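Side-chain contacts in Oxidored_FMN domain-containing protein ([Pseudomonas] geniculata N1, PDB 6L6J), which probably oxidises the amine 6-hydroxypseudooxynicotine, working as a flavoprotein with bound flavin mononucleotide and a [4Fe-4S] cluster: residues A43-R48 with C57-M62; N365-E370 with W376-V381; V525-E528 with M533-V536; A554-P559 with L565-V570. All coordinates share one frame; numbering follows the deposited sequence.

Contact 1 (A43-R48 with C57-M62). With FMN (flavin mononucleotide), chain B.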
# COMPACT_ATOMS: atom_id res chain seq x y z
N ALA A 43 2.54 11.75 15.07
CA ALA A 43 1.16 12.09 14.61
C ALA A 43 0.54 10.88 13.87
O ALA A 43 -0.66 10.59 14.05
CB ALA A 43 1.21 13.32 13.72
N PHE A 44 1.34 10.18 13.06
CA PHE A 44 0.88 8.99 12.33
C PHE A 44 0.40 7.96 13.35
O PHE A 44 -0.76 7.61 13.29
CB PHE A 44 1.96 8.40 11.41
CG PHE A 44 1.42 7.28 10.55
CD1 PHE A 44 0.79 7.55 9.34
CD2 PHE A 44 1.49 5.96 10.98
CE1 PHE A 44 0.26 6.52 8.57
CE2 PHE A 44 0.95 4.93 10.22
CZ PHE A 44 0.34 5.22 9.01
N ARG A 45 1.27 7.51 14.24
CA ARG A 45 0.99 6.41 15.20
C ARG A 45 -0.11 6.85 16.17
O ARG A 45 -1.05 6.08 16.38
CB ARG A 45 2.28 6.01 15.92
CG ARG A 45 3.41 5.56 15.02
CD ARG A 45 3.03 4.36 14.20
NE ARG A 45 4.06 3.99 13.26
CZ ARG A 45 3.95 3.07 12.31
NH1 ARG A 45 2.83 2.40 12.18
NH2 ARG A 45 4.98 2.83 11.51
N LYS A 46 -0.04 8.06 16.72
CA LYS A 46 -1.08 8.61 17.63
C LYS A 46 -2.49 8.31 17.07
O LYS A 46 -3.36 7.83 17.83
CB LYS A 46 -0.89 10.11 17.86
CG LYS A 46 -1.66 10.70 19.04
CD LYS A 46 -1.45 12.21 19.24
CE LYS A 46 -2.68 12.94 19.76
NZ LYS A 46 -2.89 14.25 19.08
N ALA A 47 -2.71 8.58 15.78
CA ALA A 47 -4.05 8.49 15.15
C ALA A 47 -4.60 7.06 15.31
O ALA A 47 -5.85 6.88 15.44
CB ALA A 47 -3.97 8.90 13.71
N ARG A 48 -3.72 6.07 15.29
CA ARG A 48 -4.11 4.63 15.33
C ARG A 48 -4.36 4.19 16.79
O ARG A 48 -5.29 3.40 17.02
CB ARG A 48 -3.09 3.82 14.53
CG ARG A 48 -3.50 3.70 13.07
CD ARG A 48 -2.49 4.24 12.09
NE ARG A 48 -3.12 4.76 10.90
CZ ARG A 48 -2.92 5.98 10.41
NH1 ARG A 48 -2.10 6.82 11.03
NH2 ARG A 48 -3.50 6.35 9.29
N CYS A 57 2.44 -0.76 16.47
CA CYS A 57 3.83 -1.26 16.32
C CYS A 57 4.63 -0.30 15.44
O CYS A 57 4.10 0.23 14.42
CB CYS A 57 3.88 -2.65 15.70
SG CYS A 57 3.59 -4.02 16.86
N LEU A 58 5.89 -0.09 15.81
CA LEU A 58 6.87 0.64 14.96
C LEU A 58 7.47 -0.38 14.01
O LEU A 58 7.56 -1.57 14.40
CB LEU A 58 7.91 1.36 15.81
CG LEU A 58 7.71 2.87 15.86
CD1 LEU A 58 6.26 3.22 16.19
CD2 LEU A 58 8.67 3.52 16.86
N GLU A 59 7.81 0.11 12.81
CA GLU A 59 8.33 -0.66 11.65
C GLU A 59 9.76 -1.14 11.96
O GLU A 59 10.22 -0.97 13.12
CB GLU A 59 8.30 0.23 10.40
CG GLU A 59 9.24 1.44 10.46
CD GLU A 59 8.57 2.80 10.68
OE1 GLU A 59 7.71 2.88 11.60
OE2 GLU A 59 8.92 3.79 9.96
N GLU A 60 10.43 -1.72 10.96
CA GLU A 60 11.81 -2.27 11.09
C GLU A 60 12.69 -1.22 11.79
O GLU A 60 12.89 -0.17 11.23
CB GLU A 60 12.37 -2.74 9.76
CG GLU A 60 12.31 -1.74 8.62
CD GLU A 60 13.06 -2.22 7.38
OE1 GLU A 60 13.27 -3.47 7.25
OE2 GLU A 60 13.45 -1.35 6.56
N THR A 61 13.10 -1.50 13.02
CA THR A 61 13.88 -0.56 13.87
C THR A 61 15.33 -1.06 13.95
O THR A 61 15.56 -2.09 14.61
CB THR A 61 13.21 -0.42 15.23
OG1 THR A 61 11.95 0.18 14.93
CG2 THR A 61 14.01 0.41 16.21
N MET A 62 16.24 -0.38 13.28
CA MET A 62 17.59 -0.93 12.98
C MET A 62 18.38 -1.09 14.28
O MET A 62 18.50 -0.09 15.02
CB MET A 62 18.33 -0.01 12.02
CG MET A 62 17.60 0.12 10.69
SD MET A 62 17.47 -1.47 9.85
CE MET A 62 15.78 -1.93 10.13
N1 FMN B . 6.21 -5.60 7.53
C2 FMN B . 7.31 -5.62 8.34
O2 FMN B . 7.55 -6.67 8.96
N3 FMN B . 8.14 -4.58 8.55
C4 FMN B . 7.92 -3.41 7.94
O4 FMN B . 8.68 -2.46 8.12
C4A FMN B . 6.76 -3.29 7.01
N5 FMN B . 6.49 -2.13 6.36
C5A FMN B . 5.38 -2.05 5.59
C6 FMN B . 5.06 -0.84 4.98
C7 FMN B . 3.91 -0.76 4.22
C7M FMN B . 3.62 0.51 3.52
C8 FMN B . 3.02 -1.91 4.07
C8M FMN B . 1.79 -1.86 3.21
C9 FMN B . 3.32 -3.11 4.67
C9A FMN B . 4.46 -3.23 5.44
N10 FMN B . 4.76 -4.43 6.10
C10 FMN B . 5.89 -4.47 6.88
C1' FMN B . 3.90 -5.65 5.99
C2' FMN B . 2.71 -5.55 6.94
O2' FMN B . 3.23 -5.60 8.25
C3' FMN B . 1.73 -6.66 6.76
O3' FMN B . 2.35 -7.89 7.12
C4' FMN B . 1.16 -6.78 5.35
O4' FMN B . 0.82 -5.47 4.83
C5' FMN B . -0.05 -7.71 5.31
O5' FMN B . -1.06 -7.16 6.14
P FMN B . -2.22 -6.23 5.51
O1P FMN B . -3.00 -7.12 4.56
O2P FMN B . -2.99 -5.82 6.73
O3P FMN B . -1.50 -5.09 4.82
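Arg45 meets Leu58 and Glu59 where the helical segment 43-48 passes strand segment 57-62, the N-to-C directions 137° apart and the axes 10.3 Å apart at their closest. Strand 24-26, helix 38-51 and strand 55-62 form the first beta-alpha-beta unit of the eight-stranded TIM barrel that holds FMN in this family. Arginine suits the place because its long chain can be apolar along its length and charged at its end. The stem, bent at chi2, crosses Leu58 obliquely, with Leu58 CD1 3.7 Å from Arg45 NE. The guanidinium is sandwiched: Phe44 CD2 sits 3.7 Å above one face, toward the rim, and Cys57 O lies 3.4 Å above the opposite one, where the N-H groups do not aim at it. The charged end forms a salt bridge, Arg45 NH2 to Glu59 OE1 at 2.7 Å. One nitrogen makes it, with a bent N-H...O angle of 135°; the carboxylate is met from above its plane, unlike a coplanar paired bridge. Glu59 reaches the arginine by placing CG between its backbone N and carbonyl carbon (chi1 65°) and bending at chi2. Arg45 NH2 also bonds His29 O, and Glu59 OE2 makes a weak bond to Thr31. With a leucine in place of Arg45, the buried Glu59 carboxylate would probably lose its countercharge and be freer to turn. On the strand's flavin side, Glu59 CB comes within 3.5 Å of FMN O4, to which Glu60 N gives a nearly straight but weak hydrogen bond of 3.4 Å.

Contact 2 (N365-E370 with W376-V381)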
# COMPACT_ATOMS: atom_id res chain seq x y z
N ASN A 365 -7.62 7.11 2.36
CA ASN A 365 -7.48 8.02 3.53
C ASN A 365 -6.40 9.06 3.23
O ASN A 365 -5.26 8.88 3.65
CB ASN A 365 -7.22 7.19 4.79
CG ASN A 365 -6.93 8.01 6.02
OD1 ASN A 365 -7.34 9.18 6.13
ND2 ASN A 365 -6.18 7.41 6.94
N PRO A 366 -6.70 10.18 2.52
CA PRO A 366 -5.70 11.22 2.25
C PRO A 366 -4.88 11.71 3.47
O PRO A 366 -3.73 12.14 3.27
CB PRO A 366 -6.55 12.38 1.71
CG PRO A 366 -7.72 11.68 1.05
CD PRO A 366 -8.02 10.50 1.95
N SER A 367 -5.46 11.59 4.68
CA SER A 367 -4.87 12.00 5.98
C SER A 367 -3.62 11.16 6.28
O SER A 367 -2.72 11.68 7.00
CB SER A 367 -5.89 11.89 7.11
OG SER A 367 -5.56 10.84 8.02
N ALA A 368 -3.56 9.92 5.79
CA ALA A 368 -2.42 9.00 6.03
C ALA A 368 -1.14 9.68 5.56
O ALA A 368 -1.06 9.95 4.36
CB ALA A 368 -2.62 7.67 5.33
N GLY A 369 -0.22 9.96 6.49
CA GLY A 369 1.09 10.60 6.23
C GLY A 369 1.00 12.12 6.12
O GLY A 369 2.05 12.72 5.81
N GLU A 370 -0.19 12.69 6.34
CA GLU A 370 -0.43 14.16 6.35
C GLU A 370 -0.83 14.65 7.75
O GLU A 370 -1.16 15.86 7.87
CB GLU A 370 -1.58 14.55 5.40
CG GLU A 370 -1.34 14.23 3.94
CD GLU A 370 -0.07 14.79 3.36
OE1 GLU A 370 0.16 16.02 3.49
OE2 GLU A 370 0.70 13.98 2.77
N TRP A 376 -4.02 17.20 8.92
CA TRP A 376 -5.23 16.44 8.49
C TRP A 376 -5.48 15.27 9.44
O TRP A 376 -4.57 14.45 9.64
CB TRP A 376 -5.09 15.91 7.06
CG TRP A 376 -5.09 17.00 6.03
CD1 TRP A 376 -5.31 18.33 6.22
CD2 TRP A 376 -4.88 16.84 4.61
NE1 TRP A 376 -5.23 19.00 5.04
CE2 TRP A 376 -4.96 18.12 4.04
CE3 TRP A 376 -4.60 15.75 3.78
CZ2 TRP A 376 -4.83 18.34 2.66
CZ3 TRP A 376 -4.44 15.96 2.44
CH2 TRP A 376 -4.57 17.24 1.88
N HIS A 377 -6.71 15.19 9.95
CA HIS A 377 -7.17 14.08 10.82
C HIS A 377 -7.99 13.10 9.98
O HIS A 377 -8.63 13.47 9.00
CB HIS A 377 -7.88 14.64 12.07
CG HIS A 377 -6.98 15.53 12.86
ND1 HIS A 377 -5.69 15.14 13.26
CD2 HIS A 377 -7.14 16.80 13.32
CE1 HIS A 377 -5.13 16.12 13.94
NE2 HIS A 377 -6.00 17.14 13.99
N PRO A 378 -7.95 11.80 10.32
CA PRO A 378 -8.81 10.80 9.67
C PRO A 378 -10.32 11.03 9.72
O PRO A 378 -10.94 10.73 8.73
CB PRO A 378 -8.48 9.48 10.40
CG PRO A 378 -7.65 9.87 11.60
CD PRO A 378 -7.01 11.20 11.28
N GLU A 379 -10.87 11.49 10.84
CA GLU A 379 -12.34 11.70 11.02
C GLU A 379 -12.67 13.18 11.24
O GLU A 379 -13.60 13.66 10.58
CB GLU A 379 -12.86 10.88 12.19
CG GLU A 379 -12.55 9.40 12.07
CD GLU A 379 -13.13 8.67 10.86
OE1 GLU A 379 -14.10 9.15 10.24
OE2 GLU A 379 -12.62 7.61 10.54
N LYS A 380 -11.94 13.88 12.11
CA LYS A 380 -12.28 15.27 12.53
C LYS A 380 -11.95 16.28 11.43
O LYS A 380 -10.92 16.12 10.75
CB LYS A 380 -11.55 15.64 13.83
CG LYS A 380 -12.02 14.90 15.07
CD LYS A 380 -11.42 15.43 16.35
CE LYS A 380 -9.92 15.22 16.44
NZ LYS A 380 -9.44 15.28 17.85
N VAL A 381 -12.79 17.29 11.26
CA VAL A 381 -12.54 18.44 10.35
C VAL A 381 -12.80 19.72 11.14
O VAL A 381 -13.58 19.73 12.07
CB VAL A 381 -13.39 18.36 9.06
CG1 VAL A 381 -12.95 17.21 8.17
CG2 VAL A 381 -14.88 18.27 9.35
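Trp376 and Glu370 make the one hydrogen bond between these two irregular segments, a weak but straight one from Trp376 N to Glu370 O at 3.3 Å. Other backbone bonds shape segment 365-370 itself: a type I turn runs from Asn365 to Ala368, closed by Ala368 N to Asn365 O at 2.9 Å. The amide of Ser367 adds a weak bond to Asn365 OD1. Glycine suits position 369, whose backbone has a positive phi.

Among the nonpolar contacts, the indole does most of the work. Glu370 and Trp376 point the same way, side by side, each with CG beside its own backbone N (chi1 -62° and -68°), and this lays Glu370 CG 3.6 Å from Trp376 CE3. Pro366 adds its ring, CB 4.2 Å from Trp376 CZ3, while Pro366 O meets the indole edge in its plane, 3.7 Å from CE3. The small Ser367 fits against the other backbone, its CB 3.7 Å from His377 O and its OG 3.6 Å from Pro378 CD. Were Trp376 an alanine, a gap is likely to open beside Pro366 and leave Glu370 CB and CG without the neighbour they pack against.

The polar ends are tied outside the pair: Glu370 OE2 forms a salt bridge with Arg359, and Asn365 ND2 bonds Ile324 O, close to the cluster ligand Cys362. Both segments belong to the long connection from helix 349-355 to strand 390-394, the route from barrel to nucleotide-binding domain, and helix 653-666 packs on them, with Tyr658 and Met665 against Trp376 and Arg661 against Pro366.

Contact 3 (V525-E528 with M533-V536)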
# COMPACT_ATOMS: atom_id res chain seq x y z
N VAL A 525 -0.75 -4.07 -27.38
CA VAL A 525 -1.00 -3.03 -26.34
C VAL A 525 0.34 -2.37 -26.08
O VAL A 525 1.26 -3.11 -25.72
CB VAL A 525 -1.63 -3.59 -25.06
CG1 VAL A 525 -2.05 -2.50 -24.10
CG2 VAL A 525 -2.81 -4.49 -25.37
N TYR A 526 0.43 -1.08 -26.36
CA TYR A 526 1.67 -0.27 -26.23
C TYR A 526 1.56 0.55 -24.95
O TYR A 526 0.59 1.34 -24.82
CB TYR A 526 1.87 0.58 -27.48
CG TYR A 526 3.19 1.31 -27.57
CD1 TYR A 526 4.40 0.66 -27.37
CD2 TYR A 526 3.23 2.65 -27.93
CE1 TYR A 526 5.60 1.34 -27.49
CE2 TYR A 526 4.42 3.33 -28.08
CZ TYR A 526 5.61 2.68 -27.84
OH TYR A 526 6.78 3.37 -27.97
N ASP A 527 2.46 0.27 -24.00
CA ASP A 527 2.48 0.87 -22.65
C ASP A 527 3.59 1.93 -22.58
O ASP A 527 4.76 1.54 -22.53
CB ASP A 527 2.64 -0.21 -21.58
CG ASP A 527 2.56 0.35 -20.18
OD1 ASP A 527 2.06 1.50 -20.05
OD2 ASP A 527 2.99 -0.38 -19.24
N GLU A 528 3.19 3.20 -22.61
CA GLU A 528 4.02 4.39 -22.29
C GLU A 528 3.46 5.08 -21.02
O GLU A 528 3.83 6.25 -20.77
CB GLU A 528 3.99 5.37 -23.46
CG GLU A 528 4.96 5.01 -24.57
CD GLU A 528 6.29 5.71 -24.47
OE1 GLU A 528 6.31 6.95 -24.58
OE2 GLU A 528 7.31 5.02 -24.25
N MET A 533 -2.98 0.36 -16.34
CA MET A 533 -4.04 0.50 -17.36
C MET A 533 -3.75 -0.38 -18.58
O MET A 533 -4.70 -0.97 -19.13
CB MET A 533 -4.21 1.94 -17.84
CG MET A 533 -5.30 2.11 -18.89
SD MET A 533 -6.90 1.35 -18.45
CE MET A 533 -7.66 2.70 -17.53
N ALA A 534 -2.51 -0.49 -19.00
CA ALA A 534 -2.15 -1.29 -20.19
C ALA A 534 -2.18 -2.77 -19.84
O ALA A 534 -2.63 -3.55 -20.71
CB ALA A 534 -0.81 -0.86 -20.74
N ALA A 535 -1.70 -3.17 -18.65
CA ALA A 535 -1.67 -4.59 -18.24
C ALA A 535 -3.12 -5.05 -18.08
O ALA A 535 -3.44 -6.22 -18.40
CB ALA A 535 -0.89 -4.81 -16.97
N VAL A 536 -3.98 -4.15 -17.64
CA VAL A 536 -5.41 -4.47 -17.39
C VAL A 536 -6.11 -4.66 -18.74
O VAL A 536 -6.94 -5.59 -18.84
CB VAL A 536 -6.07 -3.43 -16.46
CG1 VAL A 536 -7.56 -3.65 -16.29
CG2 VAL A 536 -5.40 -3.42 -15.09
O HOH W 1 -0.11 1.11 -18.37
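Val525 touches Ala534 through one branch: CG1, set anti to the backbone N (chi1 -172°), comes 3.6 Å from Ala534 O and 3.9 Å from Ala534 CB. A branched residue suits this helix-facing strand position, since it also covers Val537 and Leu541 further along the same helix. Tyr526 points away from the helix. These residues belong to the unit of strand 522-527, helix 533-542 and strand 547-552, a beta-alpha-beta crossover of the Rossmann-like second alpha/beta domain, and the contact spans its strand-to-helix turn. Asp527, last in the strand, again turns toward the helix, and its CB and CG both lie 3.6 Å from Ala534 CB. Alanine suits the close approach of the backbones, the CA atoms of Asp527 and Ala534 being 5.7 Å apart. The carboxylate serves the turn: OD1 takes the amides of Asp529 and Tyr530, and OD2 bonds Tyr550 OH. A water 2.8 Å from Asp527 OD1 accepts a hydrogen bond from Ala534 N at 3.0 Å. Amides at the start of a helix would tend to stabilise a negative charge there.

Contact 4 (A554-P559 with L565-V570); sequences ASDPSP and LEMVHV
Met567 carries the closely packed part of this contact, reaching from the start of its helix to the loop 554-559. Its chain runs out with CG anti to the backbone N (chi1 -154°), stays extended at chi2 and bends only at chi3, which turns the methyl along the loop. Three of its atoms then do the touching. Met567 CG lies 3.5 Å from Pro557 O, SD lies 3.7 Å from Asp556 CB, and CE comes 4.2 Å from Pro559 O. The two side chains of Asp556 and Met567 cross at about a right angle, and it is the methylene of the aspartate that receives the sulfur. No hydrogen bond spans the segments; a long, unbranched, flexible side chain suits such an uneven backbone surface. Thr561 and His562 of the short helix 561-564 touch the same methionine.

That short helix links the two segments within the Rossmann-like second alpha/beta domain, where the loop leaves strand 547-552 and the chain goes on into helix 567-577. Leu565, with positive phi, breaks the helical path between the two helices, and Val570 N to Glu566 O at 2.8 Å opens the second one.

The other side is looser. Asp556 is exposed, as suits a charged residue at the solvent edge. Pro557 and Pro559 stiffen the loop but offer Met567 mainly their carbonyl oxygens. Deeper in, Ser558 OG and Val570 CG1 face each other at 4.7 Å, too far for close packing; Ser558 OG instead bonds Tyr531 O, while Val570 packs on Arg271 and Phe272.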
# COMPACT_ATOMS: atom_id res chain seq x y z
N ALA A 554 9.93 0.80 -21.63
CA ALA A 554 10.56 0.49 -20.32
C ALA A 554 11.26 -0.88 -20.37
O ALA A 554 10.93 -1.73 -21.22
CB ALA A 554 9.52 0.56 -19.23
N SER A 555 12.22 -1.07 -19.48
CA SER A 555 13.04 -2.31 -19.40
C SER A 555 12.26 -3.44 -18.72
O SER A 555 12.62 -4.61 -18.94
CB SER A 555 14.33 -2.05 -18.69
OG SER A 555 15.08 -1.10 -19.41
N ASP A 556 11.25 -3.08 -17.92
CA ASP A 556 10.41 -4.03 -17.16
C ASP A 556 8.95 -3.75 -17.51
O ASP A 556 8.60 -2.60 -17.77
CB ASP A 556 10.69 -3.90 -15.67
CG ASP A 556 12.09 -4.31 -15.29
OD1 ASP A 556 12.40 -5.50 -15.41
OD2 ASP A 556 12.85 -3.46 -14.90
N PRO A 557 8.08 -4.80 -17.54
CA PRO A 557 6.65 -4.59 -17.73
C PRO A 557 6.12 -3.76 -16.55
O PRO A 557 6.51 -4.03 -15.43
CB PRO A 557 6.05 -6.00 -17.82
CG PRO A 557 7.08 -6.91 -17.19
CD PRO A 557 8.41 -6.23 -17.43
N SER A 558 5.27 -2.78 -16.85
CA SER A 558 4.49 -1.94 -15.90
C SER A 558 5.38 -1.46 -14.76
O SER A 558 5.12 -1.76 -13.60
CB SER A 558 3.30 -2.71 -15.38
OG SER A 558 2.39 -2.98 -16.44
N PRO A 559 6.44 -0.69 -15.09
CA PRO A 559 7.54 -0.39 -14.15
C PRO A 559 7.08 -0.03 -12.73
O PRO A 559 7.69 -0.50 -11.76
CB PRO A 559 8.22 0.80 -14.81
CG PRO A 559 8.06 0.51 -16.26
CD PRO A 559 6.67 -0.08 -16.40
N LEU A 565 4.35 -3.63 -5.71
CA LEU A 565 4.66 -5.06 -5.49
C LEU A 565 3.69 -5.91 -6.29
O LEU A 565 3.19 -6.91 -5.75
CB LEU A 565 4.55 -5.38 -4.00
CG LEU A 565 5.36 -4.50 -3.07
CD1 LEU A 565 4.95 -4.75 -1.62
CD2 LEU A 565 6.84 -4.73 -3.26
N GLU A 566 3.42 -5.52 -7.54
CA GLU A 566 2.52 -6.27 -8.46
C GLU A 566 3.30 -6.79 -9.67
O GLU A 566 2.72 -7.61 -10.41
CB GLU A 566 1.36 -5.39 -8.91
CG GLU A 566 0.43 -5.00 -7.78
CD GLU A 566 -0.71 -4.09 -8.22
OE1 GLU A 566 -0.43 -2.95 -8.69
OE2 GLU A 566 -1.89 -4.51 -8.12
N MET A 567 4.55 -6.38 -9.89
CA MET A 567 5.27 -6.75 -11.15
C MET A 567 5.27 -8.28 -11.29
O MET A 567 4.79 -8.76 -12.33
CB MET A 567 6.72 -6.25 -11.21
CG MET A 567 7.17 -6.08 -12.67
SD MET A 567 8.93 -5.80 -12.96
CE MET A 567 9.20 -4.40 -11.87
N VAL A 568 5.73 -8.99 -10.26
CA VAL A 568 5.90 -10.47 -10.32
C VAL A 568 4.54 -11.14 -10.58
O VAL A 568 4.51 -12.18 -11.22
CB VAL A 568 6.57 -10.99 -9.03
CG1 VAL A 568 5.69 -10.73 -7.81
CG2 VAL A 568 6.94 -12.46 -9.12
N HIS A 569 3.44 -10.58 -10.08
CA HIS A 569 2.07 -11.14 -10.23
C HIS A 569 1.52 -10.79 -11.62
O HIS A 569 0.86 -11.67 -12.21
CB HIS A 569 1.11 -10.65 -9.13
CG HIS A 569 1.62 -10.92 -7.76
ND1 HIS A 569 2.28 -12.08 -7.45
CD2 HIS A 569 1.61 -10.17 -6.64
CE1 HIS A 569 2.65 -12.05 -6.19
NE2 HIS A 569 2.28 -10.87 -5.68
N VAL A 570 1.75 -9.57 -12.12
CA VAL A 570 1.29 -9.17 -13.48
C VAL A 570 1.97 -10.11 -14.48
O VAL A 570 1.24 -10.75 -15.28
CB VAL A 570 1.56 -7.69 -13.81
CG1 VAL A 570 1.05 -7.35 -15.19
CG2 VAL A 570 0.96 -6.72 -12.80

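The four contacts form two touching pairs. Contacts 1 and 2, with centres 16 Å apart, lie near the redox centres: contact 1 borders FMN through Glu59 and Glu60, while the Asn365 side chain of contact 2 comes about 6 Å from the iron-sulfur cluster. They meet where Phe44 CD1 lies 3.9 Å from Gly369 N, so the barrel helix rests on the loop that follows the cluster cysteines. Contacts 3 and 4, with centres 11 Å apart in the second alpha/beta domain, pack Ala535 CB 3.7 Å from Val570 CG1 and lie away from the flavin, cluster and ADP sites. Contact 1 is 36 Å from contact 3, centre to centre, across the middle of the chain.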